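Local structure of aldo-keto reductase AKR2E4 (Bombyx mori, 3WCZ) at residues V183-T188 with A283-F288; A205-G210 with H292-I297. The protein reduces 3-dehydroecdysone, a steroid, using NADPH rather than NADH as cosubstrate, and may thereby help regulate molting in the silkworm. All blocks are in the same frame, centred on the assembly; numbering follows the deposited sequence.

Contact 1 (V183-T188 with A283-F288); sequences VNPTNT and AAINQF
Pro185 rests on Ile285 and Phe288 where a loop of the TIM barrel, leading from strand 178-182 to helix 190-198, meets the C-terminal end of helix 279-286. The contact illustrates how a tight turn can present one rigid residue to a neighbouring helix: Pro185 is the second residue of a type I beta turn, closed by Asn187 N bonding to Asn184 O, and its CB points toward segment 283-288. There Pro185 CB has two partners, Ile285 CG2 at 3.9 Å and Phe288 CB, while Pro185 CG also leans on the same methyl. Ile285 and Pro185 lie alongside each other and point the same way; the Ile285 methyl is CG2, placed anti to the backbone N by a chi1 of -65°. Phe288 meets the proline with its CB, Pro185 CB standing oblique to the Phe288 ring, and its side chain leads away to touch Thr229 and Asp227. Beside this contact, Pro185 O stands 3.1 Å from Phe288 C and 3.3 Å from Phe288 CB, with no hydrogen bond between the segments. The side chains of Thr188 and Asn286 cross obliquely: Thr188 CG2, anti to the carbonyl carbon (chi1 58°), lies 4.2 Å from Asn286 OD1 and 4.0 Å from the backbone atom Asn286 O. Glu190 takes Thr188 OG1, and Tyr248 takes Asn286 OD1. At the third residue of the turn, Thr186 CG2 sits 3.6 Å from Phe288 O.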
ATOM      1  N   VAL A 183      -3.888   7.451   2.901  1.00  7.66           N
ATOM      2  CA  VAL A 183      -4.765   7.743   4.027  1.00  7.28           C
ATOM      3  C   VAL A 183      -3.936   7.960   5.276  1.00  7.67           C
ATOM      4  O   VAL A 183      -3.132   7.099   5.672  1.00  8.12           O
ATOM      5  CB  VAL A 183      -5.851   6.662   4.287  1.00  7.84           C
ATOM      6  CG1 VAL A 183      -6.903   7.221   5.226  1.00  8.27           C
ATOM      7  CG2 VAL A 183      -6.483   6.193   2.989  1.00  8.83           C
ATOM      8  N   ASN A 184      -4.142   9.126   5.896  1.00  7.59           N
ATOM      9  CA  ASN A 184      -3.416   9.530   7.093  1.00  7.20           C
ATOM     10  C   ASN A 184      -4.175  10.742   7.663  1.00  7.53           C
ATOM     11  O   ASN A 184      -5.183  11.160   7.092  1.00  8.02           O
ATOM     12  CB  ASN A 184      -1.944   9.828   6.762  1.00  8.82           C
ATOM     13  CG  ASN A 184      -1.802  10.814   5.629  1.00  9.34           C
ATOM     14  OD1 ASN A 184      -2.430  11.886   5.653  1.00  9.53           O
ATOM     15  ND2 ASN A 184      -1.036  10.449   4.606  1.00  8.13           N
ATOM     16  N   PRO A 185      -3.726  11.297   8.812  1.00  7.77           N
ATOM     17  CA  PRO A 185      -4.623  12.262   9.465  1.00  8.44           C
ATOM     18  C   PRO A 185      -4.853  13.551   8.704  1.00  8.24           C
ATOM     19  O   PRO A 185      -5.894  14.194   8.881  1.00  8.84           O
ATOM     20  CB  PRO A 185      -3.913  12.557  10.808  1.00  8.07           C
ATOM     21  CG  PRO A 185      -3.156  11.272  11.103  1.00  9.45           C
ATOM     22  CD  PRO A 185      -2.675  10.805   9.722  1.00  8.53           C
ATOM     23  N   THR A 186      -3.898  13.934   7.880  1.00  8.43           N
ATOM     24  CA  THR A 186      -4.040  15.164   7.098  1.00  9.98           C
ATOM     25  C   THR A 186      -4.588  14.942   5.678  1.00  9.04           C
ATOM     26  O   THR A 186      -4.797  15.915   4.930  1.00  9.64           O
ATOM     27  CB  THR A 186      -2.727  15.975   7.078  1.00  9.38           C
ATOM     28  OG1 THR A 186      -1.593  15.109   6.951  1.00  9.31           O
ATOM     29  CG2 THR A 186      -2.582  16.722   8.373  1.00 10.12           C
ATOM     30  N   ASN A 187      -4.858  13.685   5.339  1.00  9.17           N
ATOM     31  CA  ASN A 187      -5.418  13.335   4.019  1.00  8.67           C
ATOM     32  C   ASN A 187      -6.282  12.097   4.228  1.00  8.82           C
ATOM     33  O   ASN A 187      -5.871  10.961   3.940  1.00  8.48           O
ATOM     34  CB  ASN A 187      -4.326  13.090   2.986  1.00  9.52           C
ATOM     35  CG  ASN A 187      -4.856  13.050   1.554  1.00 11.49           C
ATOM     36  OD1 ASN A 187      -5.180  14.086   0.992  1.00 12.76           O
ATOM     37  ND2 ASN A 187      -4.928  11.864   0.957  1.00 11.23           N
ATOM     38  N   THR A 188      -7.469  12.303   4.771  1.00  8.85           N
ATOM     39  CA  THR A 188      -8.243  11.206   5.321  1.00  8.49           C
ATOM     40  C   THR A 188      -9.116  10.461   4.291  1.00 10.01           C
ATOM     41  O   THR A 188      -9.589   9.347   4.554  1.00  9.19           O
ATOM     42  CB  THR A 188      -9.127  11.688   6.462  1.00  8.31           C
ATOM     43  OG1 THR A 188      -9.982  12.720   5.975  1.00  9.31           O
ATOM     44  CG2 THR A 188      -8.310  12.213   7.619  1.00  9.52           C
ATOM     45  N   ALA A 283     -13.033  10.023  15.200  1.00 11.65           N
ATOM     46  CA  ALA A 283     -13.549  11.311  14.747  1.00 12.54           C
ATOM     47  C   ALA A 283     -12.565  12.449  15.031  1.00 11.36           C
ATOM     48  O   ALA A 283     -12.383  13.354  14.206  1.00 12.16           O
ATOM     49  CB  ALA A 283     -14.885  11.599  15.390  1.00 13.38           C
ATOM     50  N   ALA A 284     -11.900  12.413  16.184  1.00 10.91           N
ATOM     51  CA  ALA A 284     -10.948  13.461  16.522  1.00 10.90           C
ATOM     52  C   ALA A 284      -9.784  13.449  15.540  1.00  9.99           C
ATOM     53  O   ALA A 284      -9.303  14.504  15.117  1.00 11.53           O
ATOM     54  CB  ALA A 284     -10.438  13.290  17.965  1.00 12.85           C
ATOM     55  N   ILE A 285      -9.293  12.263  15.204  1.00  9.49           N
ATOM     56  CA  ILE A 285      -8.187  12.204  14.271  1.00  9.01           C
ATOM     57  C   ILE A 285      -8.655  12.648  12.872  1.00  9.38           C
ATOM     58  O   ILE A 285      -7.931  13.369  12.183  1.00  9.46           O
ATOM     59  CB  ILE A 285      -7.526  10.811  14.256  1.00  9.87           C
ATOM     60  CG1 ILE A 285      -6.880  10.552  15.617  1.00  9.70           C
ATOM     61  CG2 ILE A 285      -6.506  10.728  13.143  1.00  8.63           C
ATOM     62  CD1 ILE A 285      -6.412   9.122  15.801  1.00 11.03           C
ATOM     63  N   ASN A 286      -9.875  12.287  12.492  1.00 10.63           N
ATOM     64  CA  ASN A 286     -10.418  12.733  11.205  1.00 11.18           C
ATOM     65  C   ASN A 286     -10.421  14.248  11.121  1.00 11.09           C
ATOM     66  O   ASN A 286     -10.307  14.789  10.021  1.00 11.69           O
ATOM     67  CB  ASN A 286     -11.852  12.236  11.007  1.00 11.58           C
ATOM     68  CG  ASN A 286     -11.935  10.775  10.600  1.00 13.91           C
ATOM     69  OD1 ASN A 286     -10.985  10.196  10.089  1.00 13.62           O
ATOM     70  ND2 ASN A 286     -13.104  10.189  10.805  1.00 13.19           N
ATOM     71  N   GLN A 287     -10.504  14.937  12.252  1.00 11.09           N
ATOM     72  CA  GLN A 287     -10.561  16.380  12.242  1.00 12.10           C
ATOM     73  C   GLN A 287      -9.252  17.058  11.859  1.00 11.33           C
ATOM     74  O   GLN A 287      -9.243  18.267  11.625  1.00 13.67           O
ATOM     75  CB  GLN A 287     -11.083  16.896  13.590  1.00 15.39           C
ATOM     76  CG  GLN A 287     -12.553  16.574  13.834  1.00 22.81           C
ATOM     77  CD  GLN A 287     -13.447  17.088  12.722  1.00 32.15           C
ATOM     78  OE1 GLN A 287     -13.565  18.296  12.513  1.00 43.22           O
ATOM     79  NE2 GLN A 287     -14.064  16.172  11.986  1.00 38.82           N
ATOM     80  N   PHE A 288      -8.143  16.314  11.828  1.00  9.58           N
ATOM     81  CA  PHE A 288      -6.890  16.843  11.315  1.00 10.58           C
ATOM     82  C   PHE A 288      -6.888  16.982   9.767  1.00 10.28           C
ATOM     83  O   PHE A 288      -5.963  17.559   9.195  1.00 10.23           O
ATOM     84  CB  PHE A 288      -5.733  15.937  11.717  1.00 11.27           C
ATOM     85  CG  PHE A 288      -5.351  16.024  13.164  1.00 10.72           C
ATOM     86  CD1 PHE A 288      -4.893  17.217  13.705  1.00 13.35           C
ATOM     87  CD2 PHE A 288      -5.420  14.887  13.974  1.00 11.41           C
ATOM     88  CE1 PHE A 288      -4.509  17.284  15.053  1.00 15.21           C
ATOM     89  CE2 PHE A 288      -5.041  14.948  15.326  1.00 12.12           C
ATOM     90  CZ  PHE A 288      -4.587  16.143  15.857  1.00 14.47           C
TER

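Contact 2 (A205-G210 with H292-I297); sequences AYSPFG and HRVIDI. With NAP (NADP nicotinamide-adenine-dinucleotide phosphate), chain B; EDO (1,2-ethanediol), chain F.
Gly210 and Val294 mark the closest backbone approach, CA to CA 6.3 Å, between a type I turn ending strand 202-206 and an irregular tail that offers no hydrogen bond across. Val294 CG2 fits against the backbone of Gly210, 3.8 Å from Gly210 C. Beside it, Ile295 crosses Tyr206 at an angle, its CG1 lying 3.6 Å from Tyr206 CE1 and also touching Ser207 OG. Glu182 of strand 178-182 holds the tail, its two carboxylate oxygens accepting from Val294 N and Ile295 N. A chi1 of 75° swings the Tyr206 ring beneath the nicotinamide, with NAP C4N 3.1 Å above the ring plane and over its centre, while Tyr206 OH bonds to Asn159. A leucine in place of Tyr206 would probably deprive the nicotinamide of this flat support and leave Asn159 without its hydroxyl partner. Next in line, Ser207 OG donates to NAP O2N at 2.9 Å, and Phe209 N reaches NAP O2A weakly; the adenine atom NAP C4A lies over one face of the Phe209 ring, offset toward its rim. Strand end, turn and tail thus form part of the NADP site at the C-terminal mouth of the aldo-keto reductase TIM barrel.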
ATOM      1  N   ALA A 205      -4.015   1.658   2.789  1.00  7.51           N
ATOM      2  CA  ALA A 205      -3.646   3.029   3.129  1.00  7.47           C
ATOM      3  C   ALA A 205      -2.143   3.218   3.092  1.00  8.03           C
ATOM      4  O   ALA A 205      -1.396   2.730   3.976  1.00  7.51           O
ATOM      5  CB  ALA A 205      -4.180   3.365   4.540  1.00  8.20           C
ATOM      6  N   TYR A 206      -1.678   3.910   2.056  1.00  6.47           N
ATOM      7  CA  TYR A 206      -0.271   4.246   1.946  1.00  7.58           C
ATOM      8  C   TYR A 206       0.071   5.566   2.646  1.00  6.50           C
ATOM      9  O   TYR A 206      -0.806   6.340   2.990  1.00  7.85           O
ATOM     10  CB  TYR A 206       0.195   4.177   0.496  1.00  8.82           C
ATOM     11  CG  TYR A 206      -0.166   5.255  -0.484  1.00  7.71           C
ATOM     12  CD1 TYR A 206       0.330   6.550  -0.379  1.00  7.96           C
ATOM     13  CD2 TYR A 206      -0.905   4.935  -1.610  1.00  7.25           C
ATOM     14  CE1 TYR A 206       0.079   7.501  -1.363  1.00  7.22           C
ATOM     15  CE2 TYR A 206      -1.172   5.880  -2.583  1.00  8.51           C
ATOM     16  CZ  TYR A 206      -0.650   7.144  -2.467  1.00  7.64           C
ATOM     17  OH  TYR A 206      -0.857   8.097  -3.420  1.00  9.67           O
ATOM     18  N   SER A 207       1.375   5.758   2.852  1.00  7.21           N
ATOM     19  CA  SER A 207       1.928   6.859   3.651  1.00  7.84           C
ATOM     20  C   SER A 207       1.106   7.068   4.915  1.00  7.85           C
ATOM     21  O   SER A 207       0.657   8.167   5.202  1.00  7.73           O
ATOM     22  CB  SER A 207       2.030   8.144   2.820  1.00  7.40           C
ATOM     23  OG  SER A 207       2.860   7.997   1.670  1.00  9.20           O
ATOM     24  N   PRO A 208       0.911   5.991   5.678  1.00  7.28           N
ATOM     25  CA  PRO A 208       0.009   6.037   6.833  1.00  6.86           C
ATOM     26  C   PRO A 208       0.459   6.989   7.950  1.00  8.73           C
ATOM     27  O   PRO A 208      -0.391   7.401   8.748  1.00  8.76           O
ATOM     28  CB  PRO A 208       0.016   4.601   7.340  1.00  8.20           C
ATOM     29  CG  PRO A 208       1.344   4.069   6.941  1.00  8.07           C
ATOM     30  CD  PRO A 208       1.567   4.679   5.560  1.00  7.62           C
ATOM     31  N   PHE A 209       1.748   7.337   8.022  1.00  7.67           N
ATOM     32  CA  PHE A 209       2.198   8.245   9.067  1.00  9.07           C
ATOM     33  C   PHE A 209       2.038   9.710   8.676  1.00 10.04           C
ATOM     34  O   PHE A 209       2.279  10.605   9.516  1.00  9.81           O
ATOM     35  CB  PHE A 209       3.631   7.930   9.478  1.00 11.00           C
ATOM     36  CG  PHE A 209       3.787   6.562  10.100  1.00  9.24           C
ATOM     37  CD1 PHE A 209       3.096   6.226  11.258  1.00 11.53           C
ATOM     38  CD2 PHE A 209       4.596   5.616   9.526  1.00  9.44           C
ATOM     39  CE1 PHE A 209       3.265   4.967  11.819  1.00 12.87           C
ATOM     40  CE2 PHE A 209       4.789   4.399  10.088  1.00  9.15           C
ATOM     41  CZ  PHE A 209       4.122   4.060  11.226  1.00 11.15           C
ATOM     42  N   GLY A 210       1.620   9.998   7.449  1.00  9.88           N
ATOM     43  CA  GLY A 210       1.334  11.371   7.064  1.00  9.00           C
ATOM     44  C   GLY A 210       2.542  12.265   7.291  1.00  9.41           C
ATOM     45  O   GLY A 210       3.669  11.864   7.062  1.00 10.00           O
ATOM     46  N   HIS A 292      -4.314  17.253   2.272  1.00 11.38           N
ATOM     47  CA  HIS A 292      -2.964  17.631   1.914  1.00 10.41           C
ATOM     48  C   HIS A 292      -2.179  16.346   1.748  1.00 11.80           C
ATOM     49  O   HIS A 292      -1.916  15.641   2.723  1.00 12.03           O
ATOM     50  CB  HIS A 292      -2.380  18.506   3.024  1.00 12.17           C
ATOM     51  CG  HIS A 292      -1.001  19.032   2.758  1.00 12.05           C
ATOM     52  ND1 HIS A 292      -0.529  20.174   3.376  1.00 18.64           N
ATOM     53  CD2 HIS A 292       0.005  18.600   1.961  1.00 17.58           C
ATOM     54  CE1 HIS A 292       0.699  20.418   2.969  1.00 18.47           C
ATOM     55  NE2 HIS A 292       1.051  19.482   2.107  1.00 17.53           N
ATOM     56  N   ARG A 293      -1.787  16.060   0.513  1.00 11.30           N
ATOM     57  CA  ARG A 293      -1.137  14.807   0.180  1.00  9.39           C
ATOM     58  C   ARG A 293       0.344  14.830   0.460  1.00 11.04           C
ATOM     59  O   ARG A 293       1.050  15.772   0.089  1.00 12.28           O
ATOM     60  CB  ARG A 293      -1.384  14.439  -1.278  1.00  9.51           C
ATOM     61  CG  ARG A 293      -2.833  14.258  -1.638  1.00 11.47           C
ATOM     62  CD  ARG A 293      -3.010  14.197  -3.160  1.00 10.91           C
ATOM     63  NE  ARG A 293      -4.401  14.096  -3.563  1.00 14.17           N
ATOM     64  CZ  ARG A 293      -5.088  12.965  -3.612  1.00 13.54           C
ATOM     65  NH1 ARG A 293      -4.539  11.811  -3.289  1.00 14.33           N
ATOM     66  NH2 ARG A 293      -6.358  13.011  -3.979  1.00 16.41           N
ATOM     67  N   VAL A 294       0.832  13.790   1.117  1.00  9.97           N
ATOM     68  CA  VAL A 294       2.249  13.486   1.184  1.00 11.01           C
ATOM     69  C   VAL A 294       2.814  13.225  -0.211  1.00 13.75           C
ATOM     70  O   VAL A 294       3.907  13.675  -0.541  1.00 14.80           O
ATOM     71  CB  VAL A 294       2.518  12.253   2.078  1.00 11.17           C
ATOM     72  CG1 VAL A 294       3.966  11.791   1.982  1.00 14.13           C
ATOM     73  CG2 VAL A 294       2.182  12.570   3.518  1.00 11.71           C
ATOM     74  N   ILE A 295       2.070  12.481  -1.022  1.00 10.42           N
ATOM     75  CA  ILE A 295       2.529  12.106  -2.368  1.00 12.92           C
ATOM     76  C   ILE A 295       1.912  13.061  -3.384  1.00 13.08           C
ATOM     77  O   ILE A 295       0.722  13.017  -3.678  1.00 14.15           O
ATOM     78  CB  ILE A 295       2.208  10.606  -2.689  1.00 12.57           C
ATOM     79  CG1 ILE A 295       2.885   9.684  -1.656  1.00 12.12           C
ATOM     80  CG2 ILE A 295       2.609  10.242  -4.112  1.00 16.38           C
ATOM     81  CD1 ILE A 295       4.407   9.739  -1.603  1.00 18.42           C
ATOM     82  N   ASP A 296       2.763  13.948  -3.872  1.00 15.33           N
ATOM     83  CA  ASP A 296       2.374  15.014  -4.780  1.00 17.28           C
ATOM     84  C   ASP A 296       2.783  14.618  -6.201  1.00 14.29           C
ATOM     85  O   ASP A 296       3.965  14.485  -6.512  1.00 15.47           O
ATOM     86  CB  ASP A 296       3.071  16.294  -4.304  1.00 18.08           C
ATOM     87  CG  ASP A 296       2.855  17.487  -5.215  1.00 24.94           C
ATOM     88  OD1 ASP A 296       2.067  17.402  -6.160  1.00 21.42           O
ATOM     89  OD2 ASP A 296       3.495  18.533  -4.959  1.00 28.53           O
ATOM     90  N   ILE A 297       1.805  14.389  -7.059  1.00 12.81           N
ATOM     91  CA  ILE A 297       2.090  14.066  -8.458  1.00 12.99           C
ATOM     92  C   ILE A 297       1.592  15.176  -9.399  1.00 12.44           C
ATOM     93  O   ILE A 297       1.248  14.940 -10.541  1.00 12.41           O
ATOM     94  CB  ILE A 297       1.503  12.709  -8.874  1.00 12.12           C
ATOM     95  CG1 ILE A 297       0.003  12.655  -8.558  1.00 12.92           C
ATOM     96  CG2 ILE A 297       2.246  11.579  -8.151  1.00 13.37           C
ATOM     97  CD1 ILE A 297      -0.749  11.643  -9.388  1.00 16.40           C
TER
HETATM   98  PA  NAP B 401       5.299   5.858   5.890  1.00  7.92           P
HETATM   99  O1A NAP B 401       5.145   4.437   6.237  1.00  9.16           O
HETATM  100  O2A NAP B 401       4.182   6.776   5.771  1.00  8.11           O
HETATM  101  O5B NAP B 401       6.405   6.576   6.725  1.00  8.86           O
HETATM  102  C5B NAP B 401       7.671   6.012   6.890  1.00  9.54           C
HETATM  103  C4B NAP B 401       8.584   6.799   7.818  1.00  8.79           C
HETATM  104  O4B NAP B 401       8.117   6.668   9.174  1.00 10.31           O
HETATM  105  C3B NAP B 401      10.016   6.421   7.810  1.00 10.82           C
HETATM  106  O3B NAP B 401      10.758   7.610   7.944  1.00 11.36           O
HETATM  107  C2B NAP B 401      10.135   5.562   8.976  1.00  9.96           C
HETATM  108  O2B NAP B 401      11.439   5.492   9.518  1.00 10.80           O
HETATM  109  C1B NAP B 401       9.173   6.172   9.961  1.00 11.14           C
HETATM  110  N9A NAP B 401       8.568   5.278  10.926  1.00 10.79           N
HETATM  111  C8A NAP B 401       8.116   4.033  10.669  1.00  9.16           C
HETATM  112  N7A NAP B 401       7.511   3.516  11.719  1.00 10.16           N
HETATM  113  C5A NAP B 401       7.567   4.447  12.722  1.00 11.09           C
HETATM  114  C6A NAP B 401       7.107   4.470  14.042  1.00 11.83           C
HETATM  115  N6A NAP B 401       6.454   3.403  14.666  1.00 13.84           N
HETATM  116  N1A NAP B 401       7.352   5.590  14.745  1.00 15.35           N
HETATM  117  C2A NAP B 401       7.981   6.628  14.195  1.00 13.05           C
HETATM  118  N3A NAP B 401       8.426   6.648  12.927  1.00 13.04           N
HETATM  119  C4A NAP B 401       8.203   5.552  12.186  1.00 11.35           C
HETATM  120  O3  NAP B 401       6.100   5.870   4.482  1.00  9.84           O
HETATM  121  PN  NAP B 401       5.798   5.808   2.919  1.00  8.29           P
HETATM  122  O1N NAP B 401       6.961   5.090   2.338  1.00  9.32           O
HETATM  123  O2N NAP B 401       5.489   7.189   2.458  1.00  9.53           O
HETATM  124  O5D NAP B 401       4.468   4.958   2.732  1.00  7.70           O
HETATM  125  C5D NAP B 401       4.407   3.628   3.127  1.00  8.81           C
HETATM  126  C4D NAP B 401       4.365   2.600   1.989  1.00  7.95           C
HETATM  127  O4D NAP B 401       3.192   2.743   1.209  1.00  8.14           O
HETATM  128  C3D NAP B 401       5.466   2.726   0.985  1.00  6.71           C
HETATM  129  O3D NAP B 401       6.719   2.309   1.490  1.00  7.48           O
HETATM  130  C2D NAP B 401       4.945   1.949  -0.119  1.00  8.19           C
HETATM  131  O2D NAP B 401       5.020   0.579   0.154  1.00  7.76           O
HETATM  132  C1D NAP B 401       3.508   2.422  -0.151  1.00  8.41           C
HETATM  133  N1N NAP B 401       3.166   3.575  -0.993  1.00  8.48           N
HETATM  134  C2N NAP B 401       2.467   3.397  -2.129  1.00  7.55           C
HETATM  135  C3N NAP B 401       2.133   4.477  -2.906  1.00  9.28           C
HETATM  136  C7N NAP B 401       1.321   4.202  -4.114  1.00  9.39           C
HETATM  137  O7N NAP B 401       0.613   3.173  -4.232  1.00 10.19           O
HETATM  138  N7N NAP B 401       1.265   5.190  -5.031  1.00  5.79           N
HETATM  139  C4N NAP B 401       2.571   5.774  -2.580  1.00  9.17           C
HETATM  140  C5N NAP B 401       3.283   5.956  -1.387  1.00  9.24           C
HETATM  141  C6N NAP B 401       3.555   4.825  -0.628  1.00  9.66           C
HETATM  142  P2B NAP B 401      12.204   4.103   9.748  1.00 11.61           P
HETATM  143  O1X NAP B 401      13.588   4.545  10.262  1.00 13.70           O
HETATM  144  O2X NAP B 401      11.484   3.356  10.784  1.00 11.72           O
HETATM  145  O3X NAP B 401      12.270   3.402   8.413  1.00 12.36           O
HETATM  146  C1  EDO F 405      -7.419   9.120  -4.867  1.00 21.32           C
HETATM  147  O1  EDO F 405      -7.064  10.129  -3.906  1.00 17.16           O
HETATM  148  C2  EDO F 405      -6.488   9.186  -6.039  1.00 20.54           C
HETATM  149  O2  EDO F 405      -5.118   9.148  -5.611  1.00 15.57           O
HETATM  150  O   HOH W   1      -4.049   8.640  -3.020  1.00 11.32           O

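Overall arrangement
Both contacts use the C-terminal ends of neighbouring parallel strands, 178-182 and 202-206: contact 1 the loop after the first, contact 2 the last residues of the second and the turn that follows. Each joins them to the C-terminal part of the chain. Their segments alternate along the sequence: 183-188, 205-210, 283-288, then 292-297. The centres lie about 12 Å apart, on the same side of the chain's centre, contact 1 about 18 Å from it and contact 2 about 11 Å, beside the cofactor. They touch directly: Asn184 ND2 probably bonds Ser207 O at 2.9 Å, and Thr186 O probably accepts from His292 N. The outer joint is therefore linked to the inner wall of the NADP site.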